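Local structure of uncharacterized protein (Deinococcus radiodurans, 3NQN) at residues Q8-R13 and M105-Q110; G34-R39 and L140-K145; E46-E51 and S68-T73; L52-P57 and Q133-R138; A77-L82 and V91-Q96. The protein is of unknown function but binds calcium ions and belongs to a family of the Bet v 1-like clan. All coordinates share one frame; numbering follows the deposited sequence.

Overall arrangement
From the N terminus, strand 8-13 is the first to be claimed: interaction 1 pairs it with strand 105-110 and closes a loop that holds interactions 3 and 5. Loop 34-39 comes next and waits for the C-terminal helix, so interaction 2 crosses interaction 1 while enclosing 3, 4 and 5. Strand 47-56 then serves two contacts: interaction 3 closes a hairpin with 68-73, and interaction 4, which crosses both 3 and 1, carries the same strand to the helix. Interaction 5 follows interaction 3 in series and lies inside interaction 4. Interactions 1, 3 and 5 knit the antiparallel sheet; interaction 4 fastens the long helix to it, and interaction 2 ties loop 34-39 to that helix.

Interaction 1. Residues Q8-R13 and M105-Q110; sequences QSFTLR and MAFAFQ
Phe10 turns its ring across to strand 105-110 and lays one face on Phe107 CB, which stands 3.8 Å from the ring centroid, displaced toward the rim. The two phenyl planes are only 20° apart but slid so far that the rings barely overlap; their nearest atoms are Phe10 CE2 and Phe107 CD2, 3.5 Å apart. With its CG lodged between backbone N and carbonyl carbon (chi1 59°), the Phe10 ring is swung over its neighbour, and its CE1 also comes to the edge of the Phe109 ring, near that ring's plane. Farther along the same face, the bent end of Met105, built as selenomethionine, brings CE to 4.0 Å from Leu12 CB. Ser9 and Thr11 look to the other face, opposite Ala108 and Ala106.

Beneath the side chains the strands run antiparallel, with Gln8-Phe109, Phe10-Phe107 and Leu12-Met105 as hydrogen-bonded pairs. Phe107 N meets Phe10 O at 2.8 Å, and Phe10 N returns a bond of 2.9 Å to Phe107 O. Phe10, Phe107 and Phe109 all reach helix 122-153, while Gln8 NE2 bonds Ala144 O on it. One face of this outer strand pair is thus an aromatic bed for the helix, held chiefly by apolar contact, while regular backbone bonds fix the register.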
# COMPACT_ATOMS: atom_id res chain seq x y z
N GLN A 8 -6.58 20.28 14.63
CA GLN A 8 -6.60 21.57 13.93
C GLN A 8 -8.01 22.15 14.00
O GLN A 8 -9.00 21.41 13.92
CB GLN A 8 -6.16 21.41 12.47
CG GLN A 8 -6.12 22.70 11.66
CD GLN A 8 -5.12 23.74 12.19
OE1 GLN A 8 -5.41 24.47 13.14
NE2 GLN A 8 -3.98 23.83 11.56
N SER A 9 -8.10 23.45 14.25
CA SER A 9 -9.38 24.13 14.26
C SER A 9 -9.24 25.51 13.64
O SER A 9 -8.21 26.18 13.78
CB SER A 9 -9.97 24.19 15.67
OG SER A 9 -9.01 24.58 16.62
N PHE A 10 -10.28 25.92 12.93
CA PHE A 10 -10.23 27.18 12.21
C PHE A 10 -11.58 27.57 11.68
O PHE A 10 -12.50 26.75 11.61
CB PHE A 10 -9.22 27.08 11.05
CG PHE A 10 -9.55 25.99 10.05
CD1 PHE A 10 -9.13 24.68 10.28
CD2 PHE A 10 -10.26 26.28 8.90
CE1 PHE A 10 -9.44 23.67 9.38
CE2 PHE A 10 -10.58 25.26 8.00
CZ PHE A 10 -10.16 23.97 8.23
N THR A 11 -11.70 28.83 11.29
CA THR A 11 -12.93 29.37 10.72
C THR A 11 -12.66 29.91 9.33
O THR A 11 -11.57 30.33 9.05
CB THR A 11 -13.53 30.48 11.60
OG1 THR A 11 -12.53 31.47 11.89
CG2 THR A 11 -14.08 29.91 12.90
N LEU A 12 -13.68 29.85 8.48
CA LEU A 12 -13.63 30.38 7.10
C LEU A 12 -15.01 30.82 6.72
O LEU A 12 -15.98 30.16 7.07
CB LEU A 12 -13.24 29.28 6.10
CG LEU A 12 -11.86 28.68 6.09
CD1 LEU A 12 -11.82 27.56 5.05
CD2 LEU A 12 -10.82 29.77 5.78
N ARG A 13 -15.11 31.88 5.93
CA ARG A 13 -16.39 32.35 5.45
C ARG A 13 -16.66 31.85 4.04
O ARG A 13 -15.81 31.95 3.16
CB ARG A 13 -16.44 33.88 5.49
CG ARG A 13 -17.73 34.47 4.91
CD ARG A 13 -18.11 35.74 5.64
NE ARG A 13 -19.18 36.47 4.97
CZ ARG A 13 -20.11 37.17 5.61
NH1 ARG A 13 -20.13 37.16 6.94
NH2 ARG A 13 -21.04 37.82 4.93
N MSE A 105 -18.18 29.56 8.53
CA MSE A 105 -17.96 28.15 8.81
C MSE A 105 -16.89 27.95 9.88
O MSE A 105 -15.93 28.70 9.95
CB MSE A 105 -17.56 27.40 7.54
CG MSE A 105 -18.63 27.45 6.44
SE MSE A 105 -18.07 26.60 4.84
CE MSE A 105 -16.50 27.67 4.36
N ALA A 106 -17.09 26.94 10.71
CA ALA A 106 -16.14 26.54 11.74
C ALA A 106 -15.78 25.09 11.49
O ALA A 106 -16.67 24.26 11.25
CB ALA A 106 -16.74 26.71 13.16
N PHE A 107 -14.49 24.79 11.56
CA PHE A 107 -13.99 23.44 11.39
C PHE A 107 -13.10 23.05 12.55
O PHE A 107 -12.38 23.89 13.10
CB PHE A 107 -13.17 23.35 10.10
CG PHE A 107 -13.95 23.63 8.86
CD1 PHE A 107 -14.59 22.60 8.18
CD2 PHE A 107 -14.04 24.93 8.34
CE1 PHE A 107 -15.34 22.85 7.03
CE2 PHE A 107 -14.77 25.19 7.20
CZ PHE A 107 -15.42 24.15 6.53
N ALA A 108 -13.17 21.77 12.92
CA ALA A 108 -12.24 21.16 13.85
C ALA A 108 -11.96 19.74 13.32
O ALA A 108 -12.90 18.99 13.00
CB ALA A 108 -12.85 21.08 15.25
N PHE A 109 -10.68 19.41 13.20
CA PHE A 109 -10.26 18.06 12.78
C PHE A 109 -9.34 17.45 13.78
O PHE A 109 -8.53 18.16 14.40
CB PHE A 109 -9.56 18.12 11.44
CG PHE A 109 -10.47 18.43 10.31
CD1 PHE A 109 -11.15 17.42 9.65
CD2 PHE A 109 -10.70 19.75 9.94
CE1 PHE A 109 -12.02 17.70 8.63
CE2 PHE A 109 -11.57 20.03 8.91
CZ PHE A 109 -12.24 19.00 8.26
N GLN A 110 -9.47 16.14 13.98
CA GLN A 110 -8.55 15.41 14.89
C GLN A 110 -8.05 14.15 14.17
O GLN A 110 -8.80 13.51 13.41
CB GLN A 110 -9.23 15.04 16.22
CG GLN A 110 -9.97 16.20 16.93
CD GLN A 110 -11.37 16.45 16.36
OE1 GLN A 110 -12.08 15.53 16.01
NE2 GLN A 110 -11.76 17.71 16.29

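Interaction 2. Residues G34-R39 and L140-K145; sequences GVRFLR and LERVAK
Against the flank of the long C-terminal helix lies loop 34-39, whose Phe37 meets Arg142 and Val143. Arg142 reaches over one face of the Phe37 ring: its CG sits above the centre, 4.0 Å from the centroid, and its guanidinium carbon CZ comes to 3.5 Å from Phe37 CZ. That ring carbon lies over the middle of the guanidinium face, yet the two planes are tilted 48°, so the groups do not stack flat. The bend at chi2 of Arg142 (82°) folds the chain back over the phenyl group. On the opposite ring face rests Arg36 CB, off toward the rim, so the phenyl is sandwiched between the chains of two arginines. Their NH2 atoms stand 4.2 Å apart, a closeness probably eased by the salt bridge from Arg36 NH1 to Glu149.

In a chain of the Bet v 1-like clan this long helix, lying on a curved antiparallel sheet, is consistent with the helix-grip fold, and here the loop closes over one of its sides. Were the phenyl of Phe37 replaced by an alanine's methyl, the Arg142 chain would probably lose the surface it lies on and be freer to turn. Deeper in, Val143 CG2 lies 3.8 Å from Leu38 CD2, and Leu52 touches both residues from strand 47-56. A water donates to Arg36 O and to Val143 O, 2.9 Å from each oxygen, bridging the loop to the helix backbone.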
# COMPACT_ATOMS: atom_id res chain seq x y z
N GLY A 34 -9.80 20.43 -2.59
CA GLY A 34 -8.44 20.94 -2.67
C GLY A 34 -7.53 20.55 -1.52
O GLY A 34 -6.45 21.09 -1.37
N VAL A 35 -7.98 19.62 -0.69
CA VAL A 35 -7.18 19.21 0.47
C VAL A 35 -5.99 18.33 0.05
O VAL A 35 -6.14 17.42 -0.75
CB VAL A 35 -8.05 18.51 1.50
CG1 VAL A 35 -7.22 17.84 2.58
CG2 VAL A 35 -9.03 19.54 2.11
N ARG A 36 -4.82 18.63 0.59
CA ARG A 36 -3.61 17.89 0.27
C ARG A 36 -3.26 16.92 1.39
O ARG A 36 -3.77 17.02 2.53
CB ARG A 36 -2.42 18.85 0.07
CG ARG A 36 -2.50 19.76 -1.17
CD ARG A 36 -1.69 21.05 -0.95
NE ARG A 36 -0.27 20.82 -0.98
CZ ARG A 36 0.64 21.50 -0.29
NH1 ARG A 36 0.29 22.44 0.58
NH2 ARG A 36 1.92 21.19 -0.44
N PHE A 37 -2.38 15.97 1.05
CA PHE A 37 -1.82 14.99 1.97
C PHE A 37 -2.79 13.91 2.39
O PHE A 37 -2.50 13.13 3.30
CB PHE A 37 -1.16 15.66 3.17
CG PHE A 37 -0.22 16.77 2.79
CD1 PHE A 37 0.94 16.49 2.07
CD2 PHE A 37 -0.50 18.10 3.13
CE1 PHE A 37 1.82 17.52 1.70
CE2 PHE A 37 0.37 19.12 2.76
CZ PHE A 37 1.53 18.83 2.05
N LEU A 38 -3.93 13.84 1.70
CA LEU A 38 -4.87 12.74 1.84
C LEU A 38 -4.93 12.01 0.50
O LEU A 38 -5.77 12.31 -0.36
CB LEU A 38 -6.26 13.25 2.25
CG LEU A 38 -6.39 13.90 3.64
CD1 LEU A 38 -7.85 14.28 3.91
CD2 LEU A 38 -5.83 12.98 4.74
N ARG A 39 -4.05 11.04 0.32
CA ARG A 39 -3.94 10.36 -0.96
C ARG A 39 -5.09 9.35 -1.16
O ARG A 39 -5.56 8.74 -0.20
CB ARG A 39 -2.59 9.66 -1.09
CG ARG A 39 -2.15 9.42 -2.55
CD ARG A 39 -0.84 8.65 -2.63
NE ARG A 39 -1.00 7.26 -2.19
CZ ARG A 39 -0.00 6.38 -2.10
NH1 ARG A 39 1.25 6.74 -2.39
NH2 ARG A 39 -0.25 5.14 -1.70
N LEU A 140 1.09 13.41 10.63
CA LEU A 140 -0.15 13.91 11.20
C LEU A 140 -0.18 15.44 11.25
O LEU A 140 -1.19 16.05 10.90
CB LEU A 140 -0.37 13.32 12.59
CG LEU A 140 -0.63 11.81 12.70
CD1 LEU A 140 -1.08 11.49 14.11
CD2 LEU A 140 -1.67 11.33 11.70
N GLU A 141 0.92 16.04 11.67
CA GLU A 141 1.02 17.49 11.76
C GLU A 141 0.99 18.16 10.37
O GLU A 141 0.33 19.19 10.20
CB GLU A 141 2.30 17.90 12.50
CG GLU A 141 2.30 17.54 14.03
CD GLU A 141 1.25 18.34 14.85
OE1 GLU A 141 0.73 19.37 14.35
OE2 GLU A 141 0.95 17.91 15.99
N ARG A 142 1.66 17.56 9.38
CA ARG A 142 1.69 18.15 8.05
C ARG A 142 0.25 18.25 7.50
O ARG A 142 -0.17 19.31 7.00
CB ARG A 142 2.55 17.31 7.11
CG ARG A 142 2.83 17.97 5.74
CD ARG A 142 3.96 18.96 5.82
NE ARG A 142 4.52 19.26 4.50
CZ ARG A 142 4.19 20.31 3.74
NH1 ARG A 142 3.27 21.19 4.15
NH2 ARG A 142 4.78 20.48 2.56
N VAL A 143 -0.51 17.16 7.60
CA VAL A 143 -1.87 17.16 7.08
C VAL A 143 -2.75 18.13 7.88
O VAL A 143 -3.51 18.90 7.30
CB VAL A 143 -2.50 15.73 7.02
CG1 VAL A 143 -2.60 15.12 8.40
CG2 VAL A 143 -3.86 15.78 6.33
N ALA A 144 -2.60 18.14 9.20
CA ALA A 144 -3.41 18.98 10.07
C ALA A 144 -3.13 20.47 9.81
O ALA A 144 -4.06 21.27 9.60
CB ALA A 144 -3.14 18.64 11.54
N LYS A 145 -1.86 20.82 9.75
CA LYS A 145 -1.45 22.19 9.53
C LYS A 145 -1.84 22.74 8.17
O LYS A 145 -2.04 23.94 8.03
CB LYS A 145 0.04 22.33 9.73
CG LYS A 145 0.47 22.25 11.21
CD LYS A 145 1.97 22.36 11.32
CE LYS A 145 2.44 22.17 12.75
NZ LYS A 145 3.93 22.06 12.82
O HOH W 1 -4.16 19.09 4.50

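Interaction 3. Residues E46-E51 and S68-T73; sequences EQVWGE and SEIVRT
Ser68 O is approached by two groups of the neighbouring strand: the N-H of Val48 bonds to it, N to O 2.8 Å, while Gln47 CA makes a C-H...O contact at 3.2 Å. Val48 O repays the bond by taking Ser68 N at 2.8 Å, which completes a hydrogen-bonded antiparallel pair. Two residues on, Ile70 N reaches Glu46 O at 2.9 Å with a straight N-H (170°). Asp44 OD1 in turn accepts the N-H groups of Glu46 and Gln47, just before the strand starts.

The side chains part to two faces. Val48 and Ile70 meet at about a right angle, Val48 CG2 against both CG1 and CD1 of Ile70; Ile70 can do this because its CG1 stands opposite the carbonyl carbon (chi1 -57°), which sends the branch back over Glu46. Pro28 touches both residues. On the other face Gln47 lies extended over Glu69 CA, its OE1 bonded to Arg67 NE.

The pair belongs to the hairpin 47-56/60-73, whose strands diverge here with an angle of 146° between their directions. Backbone bonds carry the pairing. Val48 and Ile70 make an apolar patch on the face that also carries Ser68, whose hydroxyl is satisfied by Val93 O, two strands farther, while the polar and charged chains of Gln47 and Glu69 lie on the other.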
# COMPACT_ATOMS: atom_id res chain seq x y z
N GLU A 46 -21.66 7.90 1.82
CA GLU A 46 -21.88 7.39 3.17
C GLU A 46 -20.60 7.44 4.01
O GLU A 46 -20.63 7.78 5.18
CB GLU A 46 -22.38 5.95 3.10
CG GLU A 46 -23.83 5.83 2.63
CD GLU A 46 -24.81 6.40 3.66
OE1 GLU A 46 -25.11 5.69 4.65
OE2 GLU A 46 -25.26 7.55 3.48
N GLN A 47 -19.50 7.04 3.41
CA GLN A 47 -18.23 7.07 4.07
C GLN A 47 -17.20 7.73 3.18
O GLN A 47 -17.39 7.85 1.97
CB GLN A 47 -17.78 5.65 4.43
CG GLN A 47 -18.79 4.91 5.29
CD GLN A 47 -18.35 3.51 5.66
OE1 GLN A 47 -17.35 2.99 5.15
NE2 GLN A 47 -19.10 2.87 6.55
N VAL A 48 -16.13 8.20 3.80
CA VAL A 48 -15.00 8.78 3.11
C VAL A 48 -13.76 7.98 3.50
O VAL A 48 -13.64 7.53 4.66
CB VAL A 48 -14.80 10.28 3.49
CG1 VAL A 48 -13.53 10.85 2.85
CG2 VAL A 48 -16.03 11.11 3.09
N TRP A 49 -12.86 7.75 2.55
CA TRP A 49 -11.65 6.99 2.84
C TRP A 49 -10.45 7.46 2.02
O TRP A 49 -10.60 8.17 1.02
CB TRP A 49 -11.87 5.49 2.66
CG TRP A 49 -12.30 5.08 1.27
CD1 TRP A 49 -11.48 4.67 0.24
CD2 TRP A 49 -13.63 5.02 0.77
NE1 TRP A 49 -12.24 4.37 -0.87
CE2 TRP A 49 -13.56 4.58 -0.58
CE3 TRP A 49 -14.89 5.31 1.31
CZ2 TRP A 49 -14.69 4.41 -1.37
CZ3 TRP A 49 -16.01 5.14 0.52
CH2 TRP A 49 -15.91 4.69 -0.81
N GLY A 50 -9.27 7.04 2.45
CA GLY A 50 -8.04 7.44 1.80
C GLY A 50 -6.87 6.95 2.61
O GLY A 50 -6.99 6.00 3.37
N GLU A 51 -5.74 7.64 2.47
CA GLU A 51 -4.54 7.23 3.19
C GLU A 51 -3.61 8.40 3.42
O GLU A 51 -3.62 9.37 2.67
CB GLU A 51 -3.83 6.10 2.41
CG GLU A 51 -3.44 6.48 0.99
CD GLU A 51 -3.19 5.28 0.06
OE1 GLU A 51 -3.46 4.12 0.44
OE2 GLU A 51 -2.73 5.52 -1.07
N SER A 68 -13.85 6.96 7.35
CA SER A 68 -14.72 7.65 8.28
C SER A 68 -16.17 7.72 7.77
O SER A 68 -16.41 7.86 6.57
CB SER A 68 -14.22 9.05 8.54
OG SER A 68 -12.91 9.04 9.11
N GLU A 69 -17.10 7.67 8.69
CA GLU A 69 -18.52 7.78 8.41
C GLU A 69 -18.90 9.25 8.31
O GLU A 69 -18.44 10.07 9.12
CB GLU A 69 -19.31 7.11 9.54
CG GLU A 69 -20.82 7.18 9.41
CD GLU A 69 -21.53 6.68 10.67
OE1 GLU A 69 -20.84 6.42 11.68
OE2 GLU A 69 -22.78 6.57 10.65
N ILE A 70 -19.69 9.59 7.29
CA ILE A 70 -20.17 10.96 7.12
C ILE A 70 -21.49 11.08 7.86
O ILE A 70 -22.41 10.29 7.64
CB ILE A 70 -20.43 11.29 5.64
CG1 ILE A 70 -19.18 11.07 4.80
CG2 ILE A 70 -20.92 12.74 5.50
CD1 ILE A 70 -19.49 11.02 3.30
N VAL A 71 -21.57 12.03 8.78
CA VAL A 71 -22.76 12.24 9.59
C VAL A 71 -23.28 13.64 9.40
O VAL A 71 -22.60 14.60 9.69
CB VAL A 71 -22.47 12.05 11.08
CG1 VAL A 71 -23.75 12.30 11.89
CG2 VAL A 71 -21.89 10.61 11.35
N ARG A 72 -24.49 13.74 8.89
CA ARG A 72 -25.13 15.00 8.62
C ARG A 72 -25.79 15.50 9.90
O ARG A 72 -26.57 14.79 10.53
CB ARG A 72 -26.19 14.78 7.54
CG ARG A 72 -27.01 15.99 7.16
CD ARG A 72 -28.11 15.58 6.16
NE ARG A 72 -28.81 16.75 5.62
CZ ARG A 72 -29.78 17.40 6.25
NH1 ARG A 72 -30.19 17.00 7.46
NH2 ARG A 72 -30.35 18.45 5.68
N THR A 73 -25.49 16.73 10.26
CA THR A 73 -26.01 17.34 11.48
C THR A 73 -26.82 18.60 11.17
O THR A 73 -26.80 19.10 10.05
CB THR A 73 -24.86 17.69 12.41
OG1 THR A 73 -23.96 18.56 11.71
CG2 THR A 73 -24.11 16.40 12.83

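Interaction 4. Residues L52-P57 and Q133-R138; sequences LLVTVP and QAAAGR
Arg138 reaches Thr55 through a water that lies at the edge of its guanidinium, in the plane: the water accepts from Arg138 NE at 3.2 Å and donates to Thr55 O at 2.9 Å. Over one face of the same guanidinium, above its centre, stands Ala134 O from the preceding turn of the helix. The helix lies across the antiparallel sheet, consistent with the helix-grip fold of the Bet v 1-like clan; strand 52-56 runs at 143° to helix 133-138, with the axes 7.3 Å apart.

Small side chains allow that approach. Ala135 CB points into the strand and is met by Val54 CG1 at 3.6 Å. Thr55 O comes to 3.5 Å from the same Ala135 CB, and Val56 CG1 touches it as well. Val54 straddles two helix residues: CG1, standing opposite its backbone N (chi1 177°), goes to Ala135, while CG2 goes to Ala136. Val56 also packs on Phe128 of the second subunit, so this end of the strand borders the dimer contact.

Backbone polar groups at the crossing are met by Thr139 and by water. Thr139 OG1 lies within hydrogen-bonding distance of Leu53 O and Ala135 O, with one proton to share between them. A second water spans strand and helix, taking the N-H of Thr55 at 2.9 Å from its N and donating to Ala135 O at 3.1 Å.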
# COMPACT_ATOMS: atom_id res chain seq x y z
N LEU A 52 -2.87 8.35 4.52
CA LEU A 52 -1.82 9.29 4.79
C LEU A 52 -0.51 8.57 4.56
O LEU A 52 -0.42 7.35 4.77
CB LEU A 52 -1.87 9.79 6.24
CG LEU A 52 -3.06 10.65 6.67
CD1 LEU A 52 -4.32 9.83 6.59
CD2 LEU A 52 -2.84 11.18 8.11
N LEU A 53 0.52 9.32 4.17
CA LEU A 53 1.82 8.73 3.88
C LEU A 53 2.83 9.04 4.98
O LEU A 53 3.06 10.20 5.31
CB LEU A 53 2.34 9.22 2.53
CG LEU A 53 1.47 8.95 1.30
CD1 LEU A 53 2.18 9.45 0.03
CD2 LEU A 53 1.14 7.48 1.18
N VAL A 54 3.36 7.99 5.59
CA VAL A 54 4.43 8.10 6.57
C VAL A 54 5.72 7.67 5.89
O VAL A 54 5.84 6.52 5.44
CB VAL A 54 4.17 7.18 7.79
CG1 VAL A 54 5.36 7.27 8.79
CG2 VAL A 54 2.86 7.55 8.47
N THR A 55 6.67 8.59 5.81
CA THR A 55 7.94 8.32 5.15
C THR A 55 9.00 7.90 6.14
O THR A 55 9.31 8.62 7.08
CB THR A 55 8.45 9.58 4.39
OG1 THR A 55 7.48 9.95 3.41
CG2 THR A 55 9.77 9.29 3.70
N VAL A 56 9.54 6.69 5.95
CA VAL A 56 10.64 6.23 6.76
C VAL A 56 11.75 5.76 5.85
O VAL A 56 11.51 5.51 4.66
CB VAL A 56 10.23 5.09 7.74
CG1 VAL A 56 9.14 5.58 8.69
CG2 VAL A 56 9.76 3.83 6.97
N PRO A 57 12.97 5.65 6.40
CA PRO A 57 14.06 5.21 5.55
C PRO A 57 13.87 3.79 5.01
O PRO A 57 13.32 2.92 5.68
CB PRO A 57 15.28 5.26 6.50
CG PRO A 57 14.91 6.27 7.54
CD PRO A 57 13.44 6.13 7.72
N GLN A 133 7.66 6.54 15.27
CA GLN A 133 6.83 7.49 16.01
C GLN A 133 7.05 8.93 15.53
O GLN A 133 6.09 9.68 15.33
CB GLN A 133 7.12 7.40 17.51
CG GLN A 133 6.66 6.09 18.13
CD GLN A 133 7.00 6.00 19.60
OE1 GLN A 133 7.62 6.90 20.16
NE2 GLN A 133 6.57 4.92 20.23
N ALA A 134 8.31 9.30 15.34
CA ALA A 134 8.66 10.64 14.87
C ALA A 134 8.08 10.91 13.48
O ALA A 134 7.54 11.97 13.21
CB ALA A 134 10.18 10.82 14.86
N ALA A 135 8.22 9.93 12.59
CA ALA A 135 7.76 10.06 11.22
C ALA A 135 6.24 10.19 11.17
O ALA A 135 5.71 11.03 10.44
CB ALA A 135 8.22 8.86 10.40
N ALA A 136 5.55 9.34 11.92
CA ALA A 136 4.09 9.35 11.96
C ALA A 136 3.59 10.67 12.54
O ALA A 136 2.57 11.20 12.09
CB ALA A 136 3.57 8.18 12.78
N GLY A 137 4.30 11.19 13.53
CA GLY A 137 3.96 12.48 14.13
C GLY A 137 4.07 13.61 13.13
O GLY A 137 3.23 14.50 13.11
N ARG A 138 5.10 13.56 12.29
CA ARG A 138 5.31 14.57 11.26
C ARG A 138 4.23 14.51 10.22
O ARG A 138 3.80 15.55 9.72
CB ARG A 138 6.67 14.39 10.58
CG ARG A 138 7.84 14.89 11.39
CD ARG A 138 9.10 14.98 10.53
NE ARG A 138 9.68 13.66 10.24
CZ ARG A 138 10.56 13.04 11.03
NH1 ARG A 138 10.97 13.60 12.16
NH2 ARG A 138 11.03 11.85 10.68
O HOH W 2 6.43 11.01 7.45
O HOH W 3 9.10 11.35 8.03

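Interaction 5. Residues A77-L82 and V91-Q96; sequences AELRPL and VAVSGQ
Glu78 and Gln96 face each other across a non-hydrogen-bonded pair, Glu78 CG touching Gln96 CG at 3.9 Å before the ends part with carboxylate and amide planes 74° to each other. A water lies between them: it accepts from Gln96 NE2 at 2.9 Å and lies within hydrogen-bonding distance of Glu78 OE1 and Leu79 O, though it has more acceptors around it than protons to give. Next along, Leu79 and Gly95 form a hydrogen-bonded pair, Leu79 N to Gly95 O 2.8 Å and Gly95 N to Leu79 O 3.1 Å. Farther on Pro81, which has no N-H to offer, substitutes side-chain contact: its CB lies 3.7 Å from Ala92 CB, and its CD and CG come up against Ser94 OG. Another water lies within hydrogen-bonding distance of both Leu82 O and Val91 O, where the strands diverge.

Outside this shell, Arg80 holds the carboxylate side-on, NE to Glu78 OE1 at 2.9 Å and NH2 to OE2 at 3.1 Å, both nitrogens coming from above the carboxylate plane. A leucine in place of Glu78 would probably leave the Arg80 guanidinium without its charge mate and the bridging water with one anchor fewer. Gln96 is steadied in turn by Gln110 OE1, and Leu79 lies against Ile70 of the next strand.

Within these segments of the hairpin 76-81/90-99 a single backbone pair, Leu79 with Gly95, carries the direct hydrogen bonds; water and the Pro81 contacts also reach across, while the salt bridge fixes the Glu78 carboxylate within its own strand.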
# COMPACT_ATOMS: atom_id res chain seq x y z
N ALA A 77 -22.01 18.94 9.36
CA ALA A 77 -21.69 17.52 9.19
C ALA A 77 -20.46 17.18 9.99
O ALA A 77 -19.66 18.06 10.35
CB ALA A 77 -21.46 17.20 7.71
N GLU A 78 -20.29 15.89 10.26
CA GLU A 78 -19.09 15.37 10.92
C GLU A 78 -18.53 14.20 10.15
O GLU A 78 -19.25 13.54 9.37
CB GLU A 78 -19.43 14.82 12.30
CG GLU A 78 -19.90 15.79 13.31
CD GLU A 78 -20.27 15.10 14.61
OE1 GLU A 78 -19.50 14.21 15.07
OE2 GLU A 78 -21.31 15.45 15.17
N LEU A 79 -17.25 13.92 10.39
CA LEU A 79 -16.64 12.64 10.04
C LEU A 79 -16.37 11.92 11.35
O LEU A 79 -15.77 12.50 12.27
CB LEU A 79 -15.32 12.81 9.29
CG LEU A 79 -15.37 13.46 7.92
CD1 LEU A 79 -14.00 13.46 7.32
CD2 LEU A 79 -16.36 12.74 6.99
N ARG A 80 -16.85 10.70 11.44
CA ARG A 80 -16.59 9.85 12.59
C ARG A 80 -15.82 8.61 12.14
O ARG A 80 -16.25 7.91 11.26
CB ARG A 80 -17.89 9.48 13.26
CG ARG A 80 -18.56 10.66 13.90
CD ARG A 80 -19.83 10.28 14.60
NE ARG A 80 -20.54 11.47 15.06
CZ ARG A 80 -21.82 11.51 15.38
NH1 ARG A 80 -22.57 10.41 15.29
NH2 ARG A 80 -22.37 12.64 15.79
N PRO A 81 -14.62 8.39 12.73
CA PRO A 81 -13.69 7.37 12.26
C PRO A 81 -14.14 5.95 12.49
O PRO A 81 -14.79 5.67 13.49
CB PRO A 81 -12.42 7.65 13.09
CG PRO A 81 -12.91 8.25 14.32
CD PRO A 81 -14.10 9.09 13.91
N LEU A 82 -13.81 5.08 11.55
CA LEU A 82 -14.06 3.66 11.71
C LEU A 82 -12.77 2.97 12.12
O LEU A 82 -11.67 3.38 11.73
CB LEU A 82 -14.60 3.05 10.42
CG LEU A 82 -15.94 3.64 9.96
CD1 LEU A 82 -16.46 2.87 8.78
CD2 LEU A 82 -16.96 3.65 11.11
N VAL A 91 -4.94 5.21 10.44
CA VAL A 91 -5.25 6.52 11.00
C VAL A 91 -6.75 6.67 11.20
O VAL A 91 -7.55 6.18 10.39
CB VAL A 91 -4.76 7.65 10.03
CG1 VAL A 91 -5.24 9.04 10.52
CG2 VAL A 91 -3.24 7.62 9.89
N ALA A 92 -7.12 7.30 12.32
CA ALA A 92 -8.51 7.69 12.62
C ALA A 92 -8.64 9.18 12.33
O ALA A 92 -7.97 9.98 12.99
CB ALA A 92 -8.83 7.43 14.05
N VAL A 93 -9.47 9.53 11.35
CA VAL A 93 -9.72 10.91 10.96
C VAL A 93 -11.11 11.34 11.42
O VAL A 93 -12.13 10.74 11.04
CB VAL A 93 -9.62 11.10 9.45
CG1 VAL A 93 -9.98 12.57 9.05
CG2 VAL A 93 -8.21 10.75 8.95
N SER A 94 -11.15 12.32 12.31
CA SER A 94 -12.42 12.86 12.82
C SER A 94 -12.50 14.32 12.46
O SER A 94 -11.48 14.98 12.32
CB SER A 94 -12.49 12.73 14.34
OG SER A 94 -12.18 11.43 14.79
N GLY A 95 -13.71 14.82 12.29
CA GLY A 95 -13.92 16.23 11.98
C GLY A 95 -15.34 16.67 12.24
O GLY A 95 -16.31 15.87 12.17
N GLN A 96 -15.48 17.95 12.59
CA GLN A 96 -16.77 18.54 12.80
C GLN A 96 -16.79 19.90 12.10
O GLN A 96 -15.80 20.64 12.13
CB GLN A 96 -17.08 18.72 14.30
CG GLN A 96 -16.87 17.45 15.19
CD GLN A 96 -15.40 17.23 15.55
OE1 GLN A 96 -14.69 18.16 15.87
NE2 GLN A 96 -14.96 15.96 15.53
O HOH W 4 -16.55 13.68 14.68
O HOH W 5 -10.13 4.95 10.14